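Local coordinates for protein EmGH1 (Erythrobacter marinus, PDB 5Z87) that probably hydrolyses beta-glucosidic bonds as a glycosyl hydrolase family 3 beta-glucosidase, releasing glucose from oligosaccharides such as cellobiose, at residues M147-A152 against R159-A164; F153-V158 against V204-K209; K436-G441 against E566-L571; E478-C483 against A516-T521; E332-G337 against L353-L358. All blocks are in the same frame, centred on the assembly; numbering follows the deposited sequence.

Contact 1. Residues M147-A152 against R159-A164; sequences MAMACA and RQVFEA
Glu163 OE2 is gripped by two arginines, Arg159 one turn earlier and Arg227, on a different side of helix 155-171 from Val161 and Phe162, which meet Met149. The bond from Arg159 NH1 to Glu163 OE2 measures 2.9 Å and is fairly straight. It lies in the guanidinium plane but arrives from above the carboxylate, 62° out of its plane. Across the contact the chemistry is entirely apolar. Met149 and Val161 reach for each other tip to tip, with Met149 SD 4.0 Å from Val161 CG1. The thioether then bends at its last torsion (chi3 -82°), which carries the methyl past the sulfur to the Phe162 ring: Met149 CE sits 3.8 Å from Phe162 CZ and equally close to CE2, at an oblique angle to the ring. Val161 CG1 also lies over one face of that ring, near its rim, so the two helix residues make a joint surface for the methionine. Met412 of helix 403-416 packs on Val161, and Ile211 and Leu215 of helix 201-216 pack on Phe162. The charged pair stays apart from this buried patch, where Met149 alone makes the contact from the 147-152 side, through dispersion and the exclusion of water.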
# COMPACT_ATOMS: atom_id res chain seq x y z
N MET A 147 10.43 -10.32 -17.19
CA MET A 147 10.44 -11.01 -15.89
C MET A 147 10.94 -12.45 -16.02
O MET A 147 11.67 -12.93 -15.14
CB MET A 147 9.06 -11.00 -15.25
CG MET A 147 9.07 -11.55 -13.81
SD MET A 147 7.67 -10.92 -12.88
CE MET A 147 8.29 -9.35 -12.27
N ALA A 148 10.57 -13.14 -17.10
CA ALA A 148 11.13 -14.47 -17.35
C ALA A 148 12.65 -14.41 -17.41
O ALA A 148 13.34 -15.18 -16.74
CB ALA A 148 10.56 -15.04 -18.65
N MET A 149 13.18 -13.49 -18.20
CA MET A 149 14.63 -13.41 -18.35
C MET A 149 15.31 -13.05 -17.04
O MET A 149 16.47 -13.43 -16.81
CB MET A 149 15.00 -12.40 -19.43
CG MET A 149 14.61 -12.84 -20.85
SD MET A 149 15.49 -11.85 -22.07
CE MET A 149 14.49 -10.38 -22.14
N ALA A 150 14.61 -12.31 -16.17
CA ALA A 150 15.18 -12.00 -14.86
C ALA A 150 15.39 -13.26 -14.03
O ALA A 150 16.25 -13.27 -13.13
CB ALA A 150 14.27 -11.02 -14.10
N CYS A 151 14.62 -14.33 -14.29
CA CYS A 151 14.78 -15.56 -13.53
C CYS A 151 16.08 -16.25 -13.85
O CYS A 151 16.52 -17.10 -13.07
CB CYS A 151 13.65 -16.55 -13.78
SG CYS A 151 11.99 -15.97 -13.50
N ALA A 152 16.69 -15.91 -14.98
CA ALA A 152 17.89 -16.62 -15.42
C ALA A 152 19.11 -16.24 -14.60
O ALA A 152 20.05 -17.05 -14.50
CB ALA A 152 18.14 -16.33 -16.90
N ARG A 159 22.77 -9.18 -22.03
CA ARG A 159 23.47 -8.27 -22.93
C ARG A 159 23.44 -8.77 -24.37
O ARG A 159 23.19 -8.00 -25.31
CB ARG A 159 24.91 -8.08 -22.45
CG ARG A 159 25.66 -6.99 -23.19
CD ARG A 159 27.17 -7.19 -23.18
NE ARG A 159 27.57 -8.43 -23.85
CZ ARG A 159 27.57 -8.63 -25.17
NH1 ARG A 159 27.16 -7.67 -26.01
NH2 ARG A 159 27.95 -9.80 -25.66
N GLN A 160 23.66 -10.08 -24.57
CA GLN A 160 23.59 -10.68 -25.90
C GLN A 160 22.19 -10.57 -26.49
O GLN A 160 22.03 -10.31 -27.69
CB GLN A 160 24.00 -12.15 -25.84
CG GLN A 160 25.44 -12.41 -25.48
CD GLN A 160 25.67 -13.87 -25.17
OE1 GLN A 160 26.38 -14.21 -24.23
NE2 GLN A 160 25.07 -14.75 -25.96
N VAL A 161 21.16 -10.81 -25.67
CA VAL A 161 19.79 -10.76 -26.18
C VAL A 161 19.48 -9.38 -26.73
O VAL A 161 18.84 -9.24 -27.79
CB VAL A 161 18.79 -11.16 -25.08
CG1 VAL A 161 17.43 -10.52 -25.36
CG2 VAL A 161 18.68 -12.67 -25.03
N PHE A 162 19.94 -8.34 -26.04
CA PHE A 162 19.61 -7.00 -26.49
C PHE A 162 20.60 -6.47 -27.52
O PHE A 162 20.25 -5.56 -28.28
CB PHE A 162 19.45 -6.08 -25.27
CG PHE A 162 18.17 -6.35 -24.54
CD1 PHE A 162 16.97 -5.83 -25.01
CD2 PHE A 162 18.13 -7.22 -23.46
CE1 PHE A 162 15.77 -6.12 -24.38
CE2 PHE A 162 16.93 -7.51 -22.82
CZ PHE A 162 15.75 -6.96 -23.28
N GLU A 163 21.79 -7.05 -27.62
CA GLU A 163 22.62 -6.82 -28.79
C GLU A 163 21.94 -7.34 -30.04
O GLU A 163 21.87 -6.64 -31.06
CB GLU A 163 23.98 -7.49 -28.58
CG GLU A 163 25.01 -7.24 -29.69
CD GLU A 163 26.24 -8.10 -29.52
OE1 GLU A 163 26.20 -9.27 -29.97
OE2 GLU A 163 27.23 -7.64 -28.93
N ALA A 164 21.38 -8.56 -29.98
CA ALA A 164 20.63 -9.09 -31.12
C ALA A 164 19.42 -8.23 -31.43
O ALA A 164 19.11 -7.97 -32.60
CB ALA A 164 20.19 -10.53 -30.86

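Contact 2. Residues F153-V158 against V204-K209; sequences FRPDMV and VTVSAK
The backbones of Pro155 and Ser207 come closest, their CA atoms 6.1 Å apart, where the first turn of helix 155-171 meets the middle of helix 201-216. The chain reaches this point through Phe153, which leaves the preceding helix with a positive phi (49°), and Arg154 at the N-cap position. Pro155 supplies the main side-chain contact. The CB and CG side of its ring lies against one branch of Val206, with Pro155 CG 3.8 Å from Val206 CG1 and CB no farther off. That branch stands opposite the valine's own backbone nitrogen (chi1 163°). One turn along, Val158 approaches the helix backbone more loosely, its CG1 lying 4.5 Å from Ser207 O. The Ser207 hydroxyl is engaged by Val203 O in its own helix, while Trp197 packs against both Val158 and Ser207. Phe728, from strand 724-733, packs on both Pro155 and Val206. Away from the apolar patch, Arg154 holds Asp156 side-on: NE reaches OD1 at 2.9 Å and NH2 reaches OD2 at 3.0 Å, with NH2 the straighter of the two. Met157 SD lies 3.4 Å above the guanidinium plane, toward its rim, and NH1 pairs with Glu415. The two carboxylates thus fix the orientation of the guanidinium, with the sulfur over one face. Charge is confined to the flank of the helix start, while the proline and valine meet through apolar contact, in a small helix-helix interface bordered by Phe728 of the fibronectin type III-like domain.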
# COMPACT_ATOMS: atom_id res chain seq x y z
N PHE A 153 19.13 -15.04 -14.02
CA PHE A 153 20.33 -14.53 -13.33
C PHE A 153 21.58 -14.70 -14.20
O PHE A 153 22.65 -15.10 -13.74
CB PHE A 153 20.50 -15.20 -11.96
CG PHE A 153 19.50 -14.69 -10.94
CD1 PHE A 153 18.17 -15.11 -10.99
CD2 PHE A 153 19.87 -13.76 -9.97
CE1 PHE A 153 17.22 -14.64 -10.08
CE2 PHE A 153 18.94 -13.27 -9.05
CZ PHE A 153 17.60 -13.71 -9.11
N ARG A 154 21.43 -14.37 -15.49
CA ARG A 154 22.51 -14.44 -16.48
C ARG A 154 22.59 -13.09 -17.20
O ARG A 154 22.15 -12.96 -18.35
CB ARG A 154 22.27 -15.56 -17.49
CG ARG A 154 22.45 -16.98 -16.95
CD ARG A 154 23.90 -17.23 -16.58
NE ARG A 154 24.78 -17.11 -17.74
CZ ARG A 154 24.98 -18.07 -18.64
NH1 ARG A 154 24.36 -19.24 -18.52
NH2 ARG A 154 25.80 -17.86 -19.65
N PRO A 155 23.12 -12.06 -16.54
CA PRO A 155 23.19 -10.76 -17.21
C PRO A 155 24.08 -10.78 -18.45
O PRO A 155 23.84 -10.00 -19.38
CB PRO A 155 23.72 -9.81 -16.12
CG PRO A 155 24.23 -10.70 -15.02
CD PRO A 155 23.48 -11.98 -15.11
N ASP A 156 25.07 -11.68 -18.50
CA ASP A 156 25.88 -11.83 -19.71
C ASP A 156 25.01 -12.23 -20.89
O ASP A 156 25.19 -11.74 -22.01
CB ASP A 156 27.00 -12.85 -19.49
CG ASP A 156 26.47 -14.25 -19.09
OD1 ASP A 156 25.37 -14.36 -18.49
OD2 ASP A 156 27.15 -15.24 -19.39
N MET A 157 24.03 -13.11 -20.67
CA MET A 157 23.16 -13.47 -21.78
C MET A 157 22.13 -12.38 -22.06
O MET A 157 21.69 -12.24 -23.21
CB MET A 157 22.48 -14.81 -21.49
CG MET A 157 23.43 -15.99 -21.55
SD MET A 157 22.58 -17.55 -21.20
CE MET A 157 21.28 -17.55 -22.44
N VAL A 158 21.74 -11.62 -21.03
CA VAL A 158 20.85 -10.47 -21.24
C VAL A 158 21.48 -9.49 -22.23
O VAL A 158 20.82 -9.01 -23.16
CB VAL A 158 20.53 -9.79 -19.90
CG1 VAL A 158 19.80 -8.48 -20.14
CG2 VAL A 158 19.70 -10.71 -19.01
N VAL A 204 17.51 -5.48 -10.59
CA VAL A 204 17.02 -4.58 -11.63
C VAL A 204 18.14 -3.65 -12.10
O VAL A 204 18.23 -3.31 -13.28
CB VAL A 204 15.80 -3.79 -11.13
CG1 VAL A 204 15.36 -2.76 -12.14
CG2 VAL A 204 14.65 -4.73 -10.85
N THR A 205 19.05 -3.27 -11.19
CA THR A 205 20.19 -2.43 -11.54
C THR A 205 21.17 -3.19 -12.43
O THR A 205 21.63 -2.66 -13.45
CB THR A 205 20.87 -1.95 -10.26
OG1 THR A 205 19.99 -1.04 -9.59
CG2 THR A 205 22.20 -1.25 -10.56
N VAL A 206 21.47 -4.43 -12.06
CA VAL A 206 22.38 -5.24 -12.87
C VAL A 206 21.76 -5.50 -14.23
O VAL A 206 22.44 -5.40 -15.26
CB VAL A 206 22.70 -6.55 -12.13
CG1 VAL A 206 23.29 -7.57 -13.08
CG2 VAL A 206 23.64 -6.27 -10.96
N SER A 207 20.47 -5.80 -14.26
CA SER A 207 19.80 -6.03 -15.54
C SER A 207 19.76 -4.76 -16.38
O SER A 207 20.01 -4.82 -17.59
CB SER A 207 18.39 -6.56 -15.30
OG SER A 207 18.41 -7.67 -14.41
N ALA A 208 19.46 -3.62 -15.76
CA ALA A 208 19.36 -2.36 -16.51
C ALA A 208 20.67 -2.04 -17.22
O ALA A 208 20.66 -1.63 -18.39
CB ALA A 208 18.96 -1.21 -15.59
N LYS A 209 21.80 -2.22 -16.54
CA LYS A 209 23.10 -1.96 -17.14
C LYS A 209 23.37 -2.90 -18.31
O LYS A 209 23.94 -2.49 -19.32
CB LYS A 209 24.22 -2.11 -16.12
CG LYS A 209 24.06 -1.24 -14.90
CD LYS A 209 25.39 -0.80 -14.34
CE LYS A 209 26.24 -1.94 -13.87
NZ LYS A 209 27.67 -1.51 -13.90

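Contact 3. Residues K436-G441 against E566-L571; sequences KMLVVG and EALLAL
Val440 and Leu568 point at each other tip to tip, the valine from a strand and the leucine from a helix that covers the sheet. Leu568 CD1 does most of the touching: it lies 3.6 Å from Val440 CG1 and 4.1 Å from Val440 CG2, and so meets the forked end of the valine rather than a single methyl. That fork is presented by an uncommon valine torsion (chi1 47°), with CG1 between the backbone nitrogen and the carbonyl carbon. The other leucine methyl turns to the next inward-facing residue of the strand, with Leu568 CD2 4.5 Å from Leu438 CD2, a looser approach. One leucine therefore spans two strand residues on the same face of the sheet, although the backbones stay well apart: the nearest CA atoms, those of Val440 and Leu568, are 9.6 Å from each other. Ile528, on the adjoining strand 527-533, touches both Val440 and Leu568 and fills in the layer between them. On the other face of the sheet, Met437 and Val439 pack against helix 462-473. Helices thus flank both faces of a mostly parallel sheet, as in the alpha/beta sandwich that forms the C-terminal domain of family 3 glycosyl hydrolases.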
# COMPACT_ATOMS: atom_id res chain seq x y z
N LYS A 436 2.16 -42.56 -23.43
CA LYS A 436 1.14 -41.65 -23.95
C LYS A 436 0.97 -40.48 -22.98
O LYS A 436 0.45 -40.65 -21.88
CB LYS A 436 -0.18 -42.37 -24.16
CG LYS A 436 -1.17 -41.58 -25.00
CD LYS A 436 -2.50 -42.32 -25.14
CE LYS A 436 -3.36 -41.71 -26.23
NZ LYS A 436 -4.54 -40.97 -25.67
N MET A 437 1.37 -39.29 -23.42
CA MET A 437 1.33 -38.08 -22.60
C MET A 437 0.18 -37.18 -23.04
O MET A 437 0.06 -36.87 -24.23
CB MET A 437 2.65 -37.33 -22.68
CG MET A 437 2.57 -35.90 -22.16
SD MET A 437 4.00 -34.90 -22.62
CE MET A 437 5.37 -35.75 -21.87
N LEU A 438 -0.65 -36.77 -22.09
CA LEU A 438 -1.68 -35.76 -22.33
C LEU A 438 -1.12 -34.38 -22.03
O LEU A 438 -0.65 -34.13 -20.91
CB LEU A 438 -2.91 -36.02 -21.45
CG LEU A 438 -3.93 -34.87 -21.43
CD1 LEU A 438 -4.63 -34.73 -22.78
CD2 LEU A 438 -4.94 -35.06 -20.32
N VAL A 439 -1.14 -33.49 -23.02
CA VAL A 439 -0.79 -32.09 -22.85
C VAL A 439 -2.08 -31.30 -22.85
O VAL A 439 -2.80 -31.28 -23.86
CB VAL A 439 0.16 -31.61 -23.96
CG1 VAL A 439 0.53 -30.14 -23.77
CG2 VAL A 439 1.42 -32.46 -23.98
N VAL A 440 -2.40 -30.65 -21.73
CA VAL A 440 -3.72 -30.09 -21.48
C VAL A 440 -3.61 -28.75 -20.77
O VAL A 440 -2.73 -28.54 -19.94
CB VAL A 440 -4.57 -31.08 -20.65
CG1 VAL A 440 -3.75 -31.59 -19.48
CG2 VAL A 440 -5.85 -30.43 -20.15
N GLY A 441 -4.54 -27.84 -21.10
CA GLY A 441 -4.65 -26.57 -20.42
C GLY A 441 -4.79 -25.38 -21.35
O GLY A 441 -4.48 -25.45 -22.55
N GLU A 566 -7.28 -30.05 -10.20
CA GLU A 566 -7.66 -31.06 -9.22
C GLU A 566 -8.37 -32.24 -9.87
O GLU A 566 -8.21 -33.39 -9.42
CB GLU A 566 -8.53 -30.42 -8.14
CG GLU A 566 -7.87 -29.23 -7.47
CD GLU A 566 -8.65 -28.74 -6.27
OE1 GLU A 566 -9.46 -27.80 -6.41
OE2 GLU A 566 -8.44 -29.31 -5.17
N ALA A 567 -9.13 -32.01 -10.95
CA ALA A 567 -9.80 -33.11 -11.63
C ALA A 567 -8.79 -34.07 -12.23
O ALA A 567 -8.98 -35.29 -12.17
CB ALA A 567 -10.74 -32.58 -12.72
N LEU A 568 -7.71 -33.55 -12.80
CA LEU A 568 -6.68 -34.40 -13.40
C LEU A 568 -5.82 -35.06 -12.34
O LEU A 568 -5.41 -36.22 -12.50
CB LEU A 568 -5.81 -33.58 -14.37
CG LEU A 568 -6.55 -33.03 -15.60
CD1 LEU A 568 -5.66 -32.09 -16.42
CD2 LEU A 568 -7.08 -34.18 -16.48
N LEU A 569 -5.53 -34.34 -11.26
CA LEU A 569 -4.69 -34.89 -10.21
C LEU A 569 -5.36 -36.08 -9.54
O LEU A 569 -4.68 -37.04 -9.15
CB LEU A 569 -4.33 -33.80 -9.20
CG LEU A 569 -3.29 -32.79 -9.69
CD1 LEU A 569 -3.26 -31.54 -8.81
CD2 LEU A 569 -1.92 -33.41 -9.76
N ALA A 570 -6.68 -36.05 -9.42
CA ALA A 570 -7.40 -37.13 -8.75
C ALA A 570 -7.27 -38.46 -9.48
O ALA A 570 -7.53 -39.51 -8.88
CB ALA A 570 -8.88 -36.74 -8.61
N LEU A 571 -6.86 -38.44 -10.75
CA LEU A 571 -6.66 -39.66 -11.52
C LEU A 571 -5.45 -40.46 -11.06
O LEU A 571 -5.33 -41.64 -11.40
CB LEU A 571 -6.53 -39.33 -13.01
CG LEU A 571 -7.68 -38.49 -13.59
CD1 LEU A 571 -7.60 -38.43 -15.11
CD2 LEU A 571 -9.03 -39.02 -13.14

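Contact 4. Residues E478-C483 against A516-T521; sequences EYAQGC and AEAVAT
The carboxylate of Glu478 is met by the methyl of Thr521: CG2 lies 3.2 Å from Glu478 OE2 and 3.5 Å from its CD, while the other oxygen, OE1, is held by Lys436 in a salt bridge. A second flat group, the Tyr479 ring, carries Gln481 N over one face, 3.8 Å above the plane and toward the rim. The glutamate extends away from its backbone nitrogen (chi1 -158°) and crosses the threonine at a slant. Thr521 presents its methyl while its hydroxyl is turned back to its own helix, where OG1 binds Glu517 O at 2.9 Å. Thr521 N reaches the same carbonyl from the opposite face of its plane, so two donors hold that oxygen. Farther along, the contact narrows to small residues: Ala480 CB lies 3.8 Å from Ala518 CB, which in turn sits 4.1 Å from Gly482 CA. The backbone angles of Gly482 themselves call for glycine. Strand 476-480 forms the edge of the sheet, and helix 508-522 lies over it and the neighbouring strand 436-440, with Ala518 touching Val440, Thr521 touching Leu438, and Val519 reaching Ala567 of helix 561-569.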
# COMPACT_ATOMS: atom_id res chain seq x y z
N GLU A 478 -1.27 -36.73 -26.77
CA GLU A 478 -2.60 -36.21 -27.07
C GLU A 478 -2.77 -34.85 -26.41
O GLU A 478 -2.07 -34.51 -25.45
CB GLU A 478 -3.71 -37.17 -26.62
CG GLU A 478 -5.01 -36.94 -27.38
CD GLU A 478 -5.93 -38.14 -27.36
OE1 GLU A 478 -5.42 -39.28 -27.29
OE2 GLU A 478 -7.16 -37.94 -27.41
N TYR A 479 -3.72 -34.08 -26.93
CA TYR A 479 -3.95 -32.72 -26.48
C TYR A 479 -5.41 -32.56 -26.14
O TYR A 479 -6.28 -33.05 -26.86
CB TYR A 479 -3.55 -31.69 -27.56
CG TYR A 479 -4.23 -30.34 -27.37
CD1 TYR A 479 -3.84 -29.47 -26.36
CD2 TYR A 479 -5.26 -29.94 -28.21
CE1 TYR A 479 -4.46 -28.25 -26.19
CE2 TYR A 479 -5.89 -28.72 -28.05
CZ TYR A 479 -5.48 -27.87 -27.04
OH TYR A 479 -6.11 -26.65 -26.88
N ALA A 480 -5.67 -31.87 -25.04
CA ALA A 480 -7.00 -31.44 -24.66
C ALA A 480 -6.95 -29.98 -24.24
O ALA A 480 -5.97 -29.54 -23.63
CB ALA A 480 -7.57 -32.32 -23.53
N GLN A 481 -8.00 -29.23 -24.58
CA GLN A 481 -8.10 -27.84 -24.14
C GLN A 481 -8.05 -27.74 -22.61
O GLN A 481 -7.31 -26.91 -22.05
CB GLN A 481 -9.38 -27.23 -24.69
CG GLN A 481 -9.64 -25.79 -24.29
CD GLN A 481 -8.64 -24.81 -24.89
OE1 GLN A 481 -8.00 -25.10 -25.90
NE2 GLN A 481 -8.50 -23.66 -24.25
N GLY A 482 -8.81 -28.59 -21.91
CA GLY A 482 -8.86 -28.55 -20.46
C GLY A 482 -9.84 -27.50 -19.98
O GLY A 482 -10.91 -27.85 -19.48
N CYS A 483 -9.48 -26.23 -20.13
CA CYS A 483 -10.38 -25.11 -19.90
C CYS A 483 -9.82 -23.89 -20.63
O CYS A 483 -8.66 -23.87 -21.04
CB CYS A 483 -10.57 -24.81 -18.41
SG CYS A 483 -9.08 -24.13 -17.60
N ALA A 516 -14.41 -32.24 -18.08
CA ALA A 516 -14.86 -33.62 -18.23
C ALA A 516 -14.22 -34.29 -19.44
O ALA A 516 -13.72 -35.42 -19.36
CB ALA A 516 -16.39 -33.66 -18.33
N GLU A 517 -14.18 -33.59 -20.58
CA GLU A 517 -13.58 -34.17 -21.78
C GLU A 517 -12.10 -34.48 -21.56
O GLU A 517 -11.60 -35.51 -22.03
CB GLU A 517 -13.76 -33.24 -22.97
CG GLU A 517 -15.14 -33.31 -23.61
CD GLU A 517 -15.35 -32.24 -24.67
OE1 GLU A 517 -16.52 -31.84 -24.88
OE2 GLU A 517 -14.35 -31.80 -25.29
N ALA A 518 -11.38 -33.59 -20.87
CA ALA A 518 -9.96 -33.84 -20.64
C ALA A 518 -9.76 -35.00 -19.67
O ALA A 518 -8.81 -35.78 -19.81
CB ALA A 518 -9.27 -32.58 -20.13
N VAL A 519 -10.64 -35.10 -18.67
CA VAL A 519 -10.60 -36.25 -17.76
C VAL A 519 -10.71 -37.56 -18.54
O VAL A 519 -9.90 -38.48 -18.35
CB VAL A 519 -11.72 -36.13 -16.71
CG1 VAL A 519 -11.90 -37.45 -15.97
CG2 VAL A 519 -11.44 -34.98 -15.73
N ALA A 520 -11.69 -37.65 -19.44
CA ALA A 520 -11.85 -38.85 -20.26
C ALA A 520 -10.60 -39.14 -21.09
O ALA A 520 -10.07 -40.26 -21.06
CB ALA A 520 -13.07 -38.69 -21.18
N THR A 521 -10.11 -38.13 -21.82
CA THR A 521 -8.90 -38.30 -22.62
C THR A 521 -7.71 -38.76 -21.78
O THR A 521 -6.81 -39.44 -22.28
CB THR A 521 -8.58 -36.99 -23.33
OG1 THR A 521 -9.75 -36.51 -23.99
CG2 THR A 521 -7.44 -37.15 -24.32

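Contact 5. Residues E332-G337 against L353-L358; sequences EAAIMG and LMLPQL
Ala334 and Leu355 meet through single methyls, Ala334 CB lying 4.1 Å from Leu355 CD2, and a second pair, Ile335 and Leu358, passes at a slant with Ile335 CG1 4.2 Å from Leu358 CD1. Both leucines put CG opposite their carbonyl carbon, with chi1 of -68° at Leu355 and -70° at Leu358. Leu358 leaves its backbone already directed at the other helix, whereas Leu355 starts off to the side and closes on Ala334 through its branched end. With only a methyl on Ala334, the backbones approach to 7.2 Å between the CA atoms of Ala334 and Leu355. The same two leucines also pack on neighbouring turns of helix 330-340, Leu355 against Leu338 and Leu358 against Ala331, and Met354 rests on Glu330 and Ala331. Farther out, polar bonds hold the start of helix 330-340: Glu332 OE1 takes Gly328 N, and the Glu332 backbone nitrogen is bonded to Ser329 OG. The Gln357 amide reaches Arg360 and Asp361 toward the end of helix 355-360. These polar bonds lie within or next to each helix, and the surface between them is aliphatic. In this part of the N-terminal, TIM-barrel-related domain, the pairing of 332-337 with 353-358 therefore rests on burial of hydrophobic surface rather than on any directional bond.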
# COMPACT_ATOMS: atom_id res chain seq x y z
N GLU A 332 -0.57 25.73 -20.22
CA GLU A 332 0.16 25.66 -18.96
C GLU A 332 0.83 24.30 -18.78
O GLU A 332 1.92 24.22 -18.20
CB GLU A 332 -0.75 25.95 -17.76
CG GLU A 332 0.02 25.83 -16.44
CD GLU A 332 -0.69 26.40 -15.20
OE1 GLU A 332 -1.91 26.16 -15.02
OE2 GLU A 332 -0.02 27.07 -14.39
N ALA A 333 0.23 23.23 -19.30
CA ALA A 333 0.84 21.90 -19.19
C ALA A 333 2.14 21.83 -19.99
O ALA A 333 3.17 21.34 -19.50
CB ALA A 333 -0.13 20.82 -19.66
N ALA A 334 2.11 22.31 -21.24
CA ALA A 334 3.33 22.37 -22.04
C ALA A 334 4.43 23.11 -21.30
O ALA A 334 5.58 22.65 -21.25
CB ALA A 334 3.03 23.02 -23.40
N ILE A 335 4.09 24.24 -20.67
CA ILE A 335 5.10 25.05 -19.98
C ILE A 335 5.67 24.30 -18.78
O ILE A 335 6.89 24.29 -18.56
CB ILE A 335 4.52 26.41 -19.57
CG1 ILE A 335 4.21 27.26 -20.81
CG2 ILE A 335 5.53 27.16 -18.68
CD1 ILE A 335 3.58 28.61 -20.48
N MET A 336 4.80 23.68 -17.98
CA MET A 336 5.27 22.92 -16.82
C MET A 336 6.20 21.78 -17.23
O MET A 336 7.28 21.62 -16.66
CB MET A 336 4.08 22.38 -16.03
CG MET A 336 3.37 23.43 -15.21
SD MET A 336 2.05 22.69 -14.22
CE MET A 336 1.36 24.17 -13.47
N GLY A 337 5.79 20.98 -18.23
CA GLY A 337 6.64 19.88 -18.67
C GLY A 337 8.00 20.34 -19.18
O GLY A 337 9.04 19.75 -18.85
N LEU A 353 3.14 21.58 -29.48
CA LEU A 353 2.93 22.35 -30.69
C LEU A 353 2.65 23.81 -30.39
O LEU A 353 2.81 24.66 -31.27
CB LEU A 353 1.80 21.74 -31.52
CG LEU A 353 2.16 20.56 -32.45
CD1 LEU A 353 2.86 19.43 -31.73
CD2 LEU A 353 0.93 19.99 -33.16
N MET A 354 2.24 24.13 -29.15
CA MET A 354 2.02 25.51 -28.73
C MET A 354 3.30 26.23 -28.34
O MET A 354 3.26 27.45 -28.11
CB MET A 354 1.05 25.56 -27.54
CG MET A 354 -0.34 24.99 -27.80
SD MET A 354 -1.33 24.88 -26.28
CE MET A 354 -2.75 23.97 -26.88
N LEU A 355 4.43 25.53 -28.24
CA LEU A 355 5.65 26.16 -27.72
C LEU A 355 6.10 27.38 -28.53
O LEU A 355 6.44 28.40 -27.91
CB LEU A 355 6.76 25.12 -27.62
CG LEU A 355 6.60 24.01 -26.59
CD1 LEU A 355 7.85 23.13 -26.59
CD2 LEU A 355 6.32 24.58 -25.21
N PRO A 356 6.14 27.36 -29.87
CA PRO A 356 6.59 28.57 -30.59
C PRO A 356 5.70 29.78 -30.32
O PRO A 356 6.21 30.86 -30.01
CB PRO A 356 6.55 28.15 -32.07
CG PRO A 356 6.64 26.66 -32.05
CD PRO A 356 5.90 26.23 -30.80
N GLN A 357 4.38 29.62 -30.42
CA GLN A 357 3.51 30.76 -30.16
C GLN A 357 3.61 31.23 -28.71
O GLN A 357 3.45 32.43 -28.45
CB GLN A 357 2.06 30.43 -30.52
CG GLN A 357 1.20 31.67 -30.79
CD GLN A 357 1.93 32.72 -31.64
OE1 GLN A 357 2.33 32.45 -32.78
NE2 GLN A 357 2.13 33.91 -31.07
N LEU A 358 3.87 30.32 -27.76
CA LEU A 358 4.01 30.75 -26.37
C LEU A 358 5.26 31.61 -26.18
O LEU A 358 5.25 32.57 -25.42
CB LEU A 358 4.05 29.55 -25.42
CG LEU A 358 2.72 28.80 -25.28
CD1 LEU A 358 2.95 27.38 -24.78
CD2 LEU A 358 1.76 29.58 -24.37

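Overall arrangement
Contacts 1, 2 and 5 belong to the N-terminal (TIM-barrel clan) family 3 domain, contacts 3 and 4 to the C-terminal one. Contacts 1 and 2, with centres about 7 Å apart, share helix 155-171 near the centre of the folded chain and interleave in sequence. Contacts 3 and 4, centres about 8 Å apart, use neighbouring strands 436-440 and 476-480 of one sheet and join it to helices covering one face; contact 4 is nested within the loop closed by contact 3, and Val439 N probably bonds to Glu478 O between them. Contact 5, between the two pairs along the chain, packs helices about 60 Å from contacts 3 and 4 (between centres), across the chain's centre.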